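Local coordinates for protein DNA gyrase, B subunit, truncated (Myxococcus xanthus, PDB 3CWV) that probably binds ATP as part of a type II topoisomerase that breaks, passes and rejoins double-stranded DNA, at residues F67-T72 and V147-G152; D115-G120 and T140-M145. One frame throughout, in Å; residues are numbered along the deposited sequence.

Interaction 1 (F67-T72 and V147-G152); sequences FCTSRT and VSAERG
Strand 64-70 and the start of strand 151-159 run antiparallel, Ser70 and Arg151 forming a hydrogen-bonded pair and Thr69 and Gly152 the non-hydrogen-bonded pair next to it. Ser70 N donates to Arg151 O at 2.9 Å, while the return bond from Arg151 N to Ser70 O is weak. Gly152 suits its position: its CA lies 3.2 Å from Cys68 O, and a side chain there would run into the Phe67 ring. That ring, its CG anti to the backbone N (chi1 172°), extends past the glycine until CE2 is 3.8 Å from Val147 CB. Beside it, the methyl CG2 of Thr69 packs against Ala149 CB at 3.5 Å and also touches Val147, while OG1 bonds to Asp53. The extended Arg151 chain runs alongside Arg71 and Thr72, with Arg71 O 3.3 Å above one face of the guanidinium and Thr72 CA over that same face. This is packing; NH1 is held by Val73 O. Ser70 OG accepts from Thr72 N at 3.0 Å, an ST turn, and is also bonded to Val73 N. Arg71 CG touches Glu150 OE1 at 3.4 Å, while their charged atoms stay apart, and Arg71 NH1 bonds instead to Gly49 O. This is an antiparallel strand pair in the mixed sheet of what is probably the GyrB-family ATPase domain, with an ST turn where strand 64-70 ends.

Interaction 2 (D115-G120 and T140-M145); sequences DIWADG and TPMEPM
Trp117, on a sheet strand, is held by the connection from strand 131-139 to strand 151-159 through an indole hydrogen bond, a CH-pi contact and two Met-aromatic contacts. It lies near the end of strand 109-118, and its indole is met from two directions by residues 142-145. NE1 donates to Glu143 O at 2.9 Å with an N-H...O angle of 150°; the oxygen sits near the ring's edge, somewhat tilted from its plane, which probably limits the rotation of the indole. Over one face comes Met145, whose CG lies 3.7 Å from the centroid of the five-membered ring and close to its normal, a CH-pi contact. The Met145 sulfur SD lies 4.8 Å from the same centroid, oblique to the ring. The bend of the Met145 chain at chi3 (69°) turns its methyl CE back to within 4.0 Å of Trp117 CB. Met142 approaches differently: its SD lies at the ring's edge, 5.1 Å from that centroid, and its CG reaches Trp117 CD1 at 3.8 Å. The same sulfur stands 3.5 Å from Gly120 O, joining the indole's edge to the turn after the strand. A leucine in place of Trp117 would probably leave Glu143 O without its N-H donor and Met145 CG without the flat surface it rests on. Beyond the ring, the Glu143 carboxylate makes a salt bridge to Arg124, which also pairs with Asp115. The arrangement is that of an irregular connection fastened to its sheet by an indole hydrogen bond, one methionine over a face and another at the edge.

Interactions 1 and 2 sit side by side in one sheet, their centres 10 Å apart, and along the chain interaction 2 is nested inside the loop that interaction 1 closes. Strand 151-159 lies between strands 64-70 and 109-118, and Gly152 serves both neighbours: its O lies 2.9 Å from Trp117 N, a probable hydrogen bond. The aromatic side chains also meet, Phe67 CE1 standing 3.7 Å from Trp117 CZ3, while Met145 CE packs 3.6 Å from Arg151 C. Residues 140-145 and 147-152 are almost consecutive, and pack first against strand 109-118 and then against strand 64-70.

Interaction 1 (F67-T72 and V147-G152)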
ATOM      1  N   PHE A  67      -5.914  -9.911   9.931  1.00 22.96           N
ATOM      2  CA  PHE A  67      -6.816  -9.270  10.888  1.00 24.24           C
ATOM      3  C   PHE A  67      -6.611  -7.763  10.877  1.00 25.04           C
ATOM      4  O   PHE A  67      -5.475  -7.289  10.785  1.00 22.34           O
ATOM      5  CB  PHE A  67      -6.613  -9.826  12.308  1.00 26.91           C
ATOM      6  CG  PHE A  67      -7.381  -9.059  13.365  1.00 29.38           C
ATOM      7  CD1 PHE A  67      -8.705  -9.359  13.624  1.00 27.55           C
ATOM      8  CD2 PHE A  67      -6.778  -8.013  14.061  1.00 25.58           C
ATOM      9  CE1 PHE A  67      -9.436  -8.636  14.571  1.00 27.08           C
ATOM     10  CE2 PHE A  67      -7.495  -7.287  15.014  1.00 27.44           C
ATOM     11  CZ  PHE A  67      -8.822  -7.603  15.273  1.00 28.47           C
ATOM     12  N   CYS A  68      -7.718  -7.014  10.981  1.00 25.52           N
ATOM     13  CA  CYS A  68      -7.685  -5.556  11.022  1.00 25.16           C
ATOM     14  C   CYS A  68      -8.591  -5.076  12.148  1.00 23.89           C
ATOM     15  O   CYS A  68      -9.679  -5.603  12.284  1.00 21.02           O
ATOM     16  CB  CYS A  68      -8.273  -4.998   9.738  1.00 26.24           C
ATOM     17  SG  CYS A  68      -7.255  -5.226   8.318  1.00 34.79           S
ATOM     18  N   THR A  69      -8.144  -4.096  12.931  1.00 22.86           N
ATOM     19  CA  THR A  69      -9.015  -3.449  13.912  1.00 24.56           C
ATOM     20  C   THR A  69      -9.810  -2.405  13.180  1.00 25.33           C
ATOM     21  O   THR A  69      -9.459  -2.005  12.068  1.00 24.56           O
ATOM     22  CB  THR A  69      -8.206  -2.774  15.068  1.00 24.47           C
ATOM     23  OG1 THR A  69      -7.233  -1.879  14.513  1.00 26.15           O
ATOM     24  CG2 THR A  69      -7.497  -3.842  15.921  1.00 25.68           C
ATOM     25  N   SER A  70     -10.892  -1.946  13.793  1.00 27.57           N
ATOM     26  CA  SER A  70     -11.832  -1.078  13.097  1.00 26.46           C
ATOM     27  C   SER A  70     -12.735  -0.420  14.123  1.00 27.87           C
ATOM     28  O   SER A  70     -12.872  -0.930  15.246  1.00 29.71           O
ATOM     29  CB  SER A  70     -12.693  -1.917  12.135  1.00 26.30           C
ATOM     30  OG  SER A  70     -13.522  -1.081  11.320  1.00 27.03           O
ATOM     31  N   ARG A  71     -13.340   0.704  13.747  1.00 30.04           N
ATOM     32  CA  ARG A  71     -14.451   1.245  14.540  1.00 32.63           C
ATOM     33  C   ARG A  71     -15.732   1.185  13.723  1.00 31.79           C
ATOM     34  O   ARG A  71     -16.790   1.551  14.208  1.00 29.59           O
ATOM     35  CB  ARG A  71     -14.184   2.699  14.955  1.00 34.96           C
ATOM     36  CG  ARG A  71     -13.314   2.876  16.205  1.00 42.75           C
ATOM     37  CD  ARG A  71     -12.346   4.041  15.991  1.00 48.27           C
ATOM     38  NE  ARG A  71     -11.206   3.569  15.208  1.00 55.60           N
ATOM     39  CZ  ARG A  71     -10.593   4.244  14.241  1.00 51.85           C
ATOM     40  NH1 ARG A  71     -11.001   5.457  13.893  1.00 46.26           N
ATOM     41  NH2 ARG A  71      -9.572   3.683  13.604  1.00 48.56           N
ATOM     42  N   THR A  72     -15.653   0.729  12.473  1.00 30.36           N
ATOM     43  CA  THR A  72     -16.845   0.777  11.609  1.00 30.33           C
ATOM     44  C   THR A  72     -17.321  -0.543  10.970  1.00 31.93           C
ATOM     45  O   THR A  72     -18.475  -0.644  10.533  1.00 31.25           O
ATOM     46  CB  THR A  72     -16.682   1.813  10.482  1.00 30.98           C
ATOM     47  OG1 THR A  72     -15.503   1.494   9.713  1.00 33.13           O
ATOM     48  CG2 THR A  72     -16.581   3.215  11.063  1.00 33.54           C
ATOM     49  N   VAL A 147      -6.022  -8.424  18.174  1.00 34.31           N
ATOM     50  CA  VAL A 147      -5.614  -7.140  18.748  1.00 33.48           C
ATOM     51  C   VAL A 147      -6.911  -6.548  19.273  1.00 34.44           C
ATOM     52  O   VAL A 147      -7.880  -6.416  18.530  1.00 31.79           O
ATOM     53  CB  VAL A 147      -5.005  -6.166  17.707  1.00 32.05           C
ATOM     54  CG1 VAL A 147      -4.639  -4.812  18.369  1.00 35.66           C
ATOM     55  CG2 VAL A 147      -3.807  -6.782  17.035  1.00 32.98           C
ATOM     56  N   SER A 148      -6.945  -6.220  20.556  1.00 35.74           N
ATOM     57  CA  SER A 148      -8.185  -5.763  21.176  1.00 37.34           C
ATOM     58  C   SER A 148      -8.566  -4.384  20.673  1.00 35.63           C
ATOM     59  O   SER A 148      -7.714  -3.503  20.543  1.00 39.02           O
ATOM     60  CB  SER A 148      -8.044  -5.765  22.701  1.00 39.05           C
ATOM     61  OG  SER A 148      -9.319  -5.908  23.286  1.00 44.85           O
ATOM     62  N   ALA A 149      -9.838  -4.205  20.332  1.00 33.71           N
ATOM     63  CA  ALA A 149     -10.309  -2.931  19.802  1.00 33.20           C
ATOM     64  C   ALA A 149     -11.824  -2.899  19.854  1.00 31.32           C
ATOM     65  O   ALA A 149     -12.438  -3.921  20.123  1.00 31.65           O
ATOM     66  CB  ALA A 149      -9.817  -2.737  18.345  1.00 34.34           C
ATOM     67  N   GLU A 150     -12.426  -1.760  19.515  1.00 30.74           N
ATOM     68  CA  GLU A 150     -13.895  -1.652  19.469  1.00 34.58           C
ATOM     69  C   GLU A 150     -14.487  -2.700  18.519  1.00 31.83           C
ATOM     70  O   GLU A 150     -15.469  -3.396  18.852  1.00 31.48           O
ATOM     71  CB  GLU A 150     -14.334  -0.260  18.997  1.00 35.56           C
ATOM     72  CG  GLU A 150     -14.017   0.882  19.927  1.00 44.72           C
ATOM     73  CD  GLU A 150     -14.659   2.199  19.464  1.00 44.60           C
ATOM     74  OE1 GLU A 150     -15.564   2.162  18.601  1.00 55.50           O
ATOM     75  OE2 GLU A 150     -14.261   3.270  19.973  1.00 58.65           O
ATOM     76  N   ARG A 151     -13.892  -2.796  17.322  1.00 27.37           N
ATOM     77  CA  ARG A 151     -14.340  -3.752  16.336  1.00 25.92           C
ATOM     78  C   ARG A 151     -13.118  -4.325  15.612  1.00 25.12           C
ATOM     79  O   ARG A 151     -12.011  -3.786  15.695  1.00 24.68           O
ATOM     80  CB  ARG A 151     -15.245  -3.096  15.281  1.00 25.96           C
ATOM     81  CG  ARG A 151     -16.442  -2.366  15.829  1.00 33.39           C
ATOM     82  CD  ARG A 151     -17.497  -2.220  14.775  1.00 35.91           C
ATOM     83  NE  ARG A 151     -18.459  -1.213  15.190  1.00 37.75           N
ATOM     84  CZ  ARG A 151     -19.486  -0.818  14.460  1.00 43.42           C
ATOM     85  NH1 ARG A 151     -19.681  -1.351  13.262  1.00 36.15           N
ATOM     86  NH2 ARG A 151     -20.295   0.137  14.924  1.00 46.41           N
ATOM     87  N   GLY A 152     -13.337  -5.421  14.902  1.00 27.71           N
ATOM     88  CA  GLY A 152     -12.260  -5.990  14.085  1.00 25.52           C
ATOM     89  C   GLY A 152     -12.801  -7.031  13.146  1.00 26.22           C
ATOM     90  O   GLY A 152     -13.931  -7.495  13.297  1.00 23.89           O
TER

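Interaction 2 (D115-G120 and T140-M145)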
ATOM      1  N   ASP A 115     -14.251 -13.733  10.473  1.00 21.24           N
ATOM      2  CA  ASP A 115     -14.782 -13.413  11.816  1.00 24.91           C
ATOM      3  C   ASP A 115     -14.911 -11.916  11.948  1.00 22.98           C
ATOM      4  O   ASP A 115     -14.032 -11.169  11.524  1.00 24.63           O
ATOM      5  CB  ASP A 115     -13.855 -13.938  12.896  1.00 22.55           C
ATOM      6  CG  ASP A 115     -13.840 -15.455  12.980  1.00 29.64           C
ATOM      7  OD1 ASP A 115     -14.731 -16.006  13.658  1.00 30.40           O
ATOM      8  OD2 ASP A 115     -12.910 -16.105  12.417  1.00 29.35           O
ATOM      9  N   ILE A 116     -16.022 -11.458  12.521  1.00 23.76           N
ATOM     10  CA  ILE A 116     -16.236 -10.030  12.689  1.00 23.31           C
ATOM     11  C   ILE A 116     -16.588  -9.849  14.170  1.00 24.57           C
ATOM     12  O   ILE A 116     -17.468 -10.544  14.679  1.00 24.34           O
ATOM     13  CB  ILE A 116     -17.404  -9.470  11.806  1.00 25.00           C
ATOM     14  CG1 ILE A 116     -17.288  -9.876  10.322  1.00 24.54           C
ATOM     15  CG2 ILE A 116     -17.495  -7.943  11.919  1.00 25.01           C
ATOM     16  CD1 ILE A 116     -18.207 -11.050   9.950  1.00 22.13           C
ATOM     17  N   TRP A 117     -15.874  -8.955  14.847  1.00 24.16           N
ATOM     18  CA  TRP A 117     -16.129  -8.669  16.264  1.00 28.38           C
ATOM     19  C   TRP A 117     -16.714  -7.265  16.293  1.00 27.23           C
ATOM     20  O   TRP A 117     -16.193  -6.366  15.640  1.00 25.66           O
ATOM     21  CB  TRP A 117     -14.826  -8.673  17.087  1.00 26.73           C
ATOM     22  CG  TRP A 117     -14.173 -10.023  17.340  1.00 28.39           C
ATOM     23  CD1 TRP A 117     -14.287 -10.799  18.449  1.00 28.15           C
ATOM     24  CD2 TRP A 117     -13.265 -10.714  16.455  1.00 28.11           C
ATOM     25  NE1 TRP A 117     -13.516 -11.941  18.311  1.00 30.10           N
ATOM     26  CE2 TRP A 117     -12.878 -11.907  17.096  1.00 28.28           C
ATOM     27  CE3 TRP A 117     -12.763 -10.435  15.181  1.00 27.73           C
ATOM     28  CZ2 TRP A 117     -12.005 -12.825  16.512  1.00 26.45           C
ATOM     29  CZ3 TRP A 117     -11.891 -11.347  14.592  1.00 24.12           C
ATOM     30  CH2 TRP A 117     -11.510 -12.520  15.259  1.00 25.42           C
ATOM     31  N   ALA A 118     -17.797  -7.076  17.052  1.00 32.08           N
ATOM     32  CA  ALA A 118     -18.422  -5.754  17.225  1.00 34.53           C
ATOM     33  C   ALA A 118     -19.404  -5.840  18.398  1.00 37.71           C
ATOM     34  O   ALA A 118     -20.045  -6.864  18.580  1.00 38.13           O
ATOM     35  CB  ALA A 118     -19.159  -5.332  15.974  1.00 33.33           C
ATOM     36  N   ASP A 119     -19.498  -4.784  19.203  1.00 43.13           N
ATOM     37  CA  ASP A 119     -20.518  -4.720  20.281  1.00 45.66           C
ATOM     38  C   ASP A 119     -20.438  -5.850  21.286  1.00 45.64           C
ATOM     39  O   ASP A 119     -21.461  -6.382  21.715  1.00 48.95           O
ATOM     40  CB  ASP A 119     -21.924  -4.720  19.679  1.00 47.10           C
ATOM     41  CG  ASP A 119     -22.127  -3.596  18.687  1.00 54.55           C
ATOM     42  OD1 ASP A 119     -21.829  -2.436  19.058  1.00 56.73           O
ATOM     43  OD2 ASP A 119     -22.574  -3.876  17.540  1.00 60.36           O
ATOM     44  N   GLY A 120     -19.230  -6.236  21.656  1.00 44.48           N
ATOM     45  CA  GLY A 120     -19.053  -7.349  22.574  1.00 43.29           C
ATOM     46  C   GLY A 120     -19.447  -8.707  22.033  1.00 41.82           C
ATOM     47  O   GLY A 120     -19.475  -9.688  22.780  1.00 42.47           O
ATOM     48  N   THR A 140     -20.339 -17.895  20.200  1.00 40.29           N
ATOM     49  CA  THR A 140     -20.663 -17.689  21.618  1.00 44.94           C
ATOM     50  C   THR A 140     -20.058 -18.822  22.464  1.00 46.13           C
ATOM     51  O   THR A 140     -20.281 -20.002  22.185  1.00 48.92           O
ATOM     52  CB  THR A 140     -22.191 -17.611  21.841  1.00 45.27           C
ATOM     53  OG1 THR A 140     -22.791 -18.838  21.424  1.00 51.31           O
ATOM     54  CG2 THR A 140     -22.819 -16.483  21.023  1.00 44.65           C
ATOM     55  N   PRO A 141     -19.247 -18.471  23.477  1.00 47.29           N
ATOM     56  CA  PRO A 141     -18.905 -17.098  23.821  1.00 46.64           C
ATOM     57  C   PRO A 141     -17.891 -16.550  22.798  1.00 44.82           C
ATOM     58  O   PRO A 141     -17.255 -17.327  22.089  1.00 42.95           O
ATOM     59  CB  PRO A 141     -18.238 -17.249  25.192  1.00 46.84           C
ATOM     60  CG  PRO A 141     -17.557 -18.585  25.090  1.00 48.34           C
ATOM     61  CD  PRO A 141     -18.543 -19.445  24.336  1.00 47.16           C
ATOM     62  N   MET A 142     -17.790 -15.225  22.747  1.00 44.68           N
ATOM     63  CA  MET A 142     -16.834 -14.471  21.951  1.00 44.62           C
ATOM     64  C   MET A 142     -15.409 -14.962  22.213  1.00 45.49           C
ATOM     65  O   MET A 142     -14.991 -15.134  23.367  1.00 45.51           O
ATOM     66  CB  MET A 142     -16.948 -12.983  22.331  1.00 45.53           C
ATOM     67  CG  MET A 142     -16.426 -12.007  21.299  1.00 46.87           C
ATOM     68  SD  MET A 142     -16.172 -10.310  21.878  1.00 43.63           S
ATOM     69  CE  MET A 142     -14.481 -10.328  22.475  1.00 45.68           C
ATOM     70  N   GLU A 143     -14.658 -15.195  21.143  1.00 43.16           N
ATOM     71  CA  GLU A 143     -13.270 -15.610  21.270  1.00 39.35           C
ATOM     72  C   GLU A 143     -12.370 -14.379  21.222  1.00 39.16           C
ATOM     73  O   GLU A 143     -12.795 -13.327  20.729  1.00 39.83           O
ATOM     74  CB  GLU A 143     -12.969 -16.657  20.195  1.00 40.71           C
ATOM     75  CG  GLU A 143     -13.909 -17.853  20.342  1.00 40.58           C
ATOM     76  CD  GLU A 143     -13.749 -18.898  19.258  1.00 51.19           C
ATOM     77  OE1 GLU A 143     -13.004 -18.633  18.286  1.00 44.31           O
ATOM     78  OE2 GLU A 143     -14.380 -19.982  19.380  1.00 51.30           O
ATOM     79  N   PRO A 144     -11.133 -14.475  21.758  1.00 39.06           N
ATOM     80  CA  PRO A 144     -10.351 -13.245  21.880  1.00 39.48           C
ATOM     81  C   PRO A 144      -9.955 -12.634  20.531  1.00 38.38           C
ATOM     82  O   PRO A 144      -9.599 -13.362  19.596  1.00 36.57           O
ATOM     83  CB  PRO A 144      -9.090 -13.688  22.644  1.00 41.17           C
ATOM     84  CG  PRO A 144      -9.383 -15.060  23.175  1.00 41.05           C
ATOM     85  CD  PRO A 144     -10.397 -15.651  22.257  1.00 40.16           C
ATOM     86  N   MET A 145     -10.029 -11.310  20.454  1.00 36.71           N
ATOM     87  CA  MET A 145      -9.598 -10.559  19.280  1.00 33.88           C
ATOM     88  C   MET A 145      -8.081 -10.629  19.231  1.00 37.30           C
ATOM     89  O   MET A 145      -7.452 -10.472  20.268  1.00 34.20           O
ATOM     90  CB  MET A 145     -10.011  -9.089  19.413  1.00 33.45           C
ATOM     91  CG  MET A 145     -11.501  -8.860  19.527  1.00 34.20           C
ATOM     92  SD  MET A 145     -11.976  -7.138  19.685  1.00 25.62           S
ATOM     93  CE  MET A 145     -11.567  -6.493  18.062  1.00 26.71           C
TER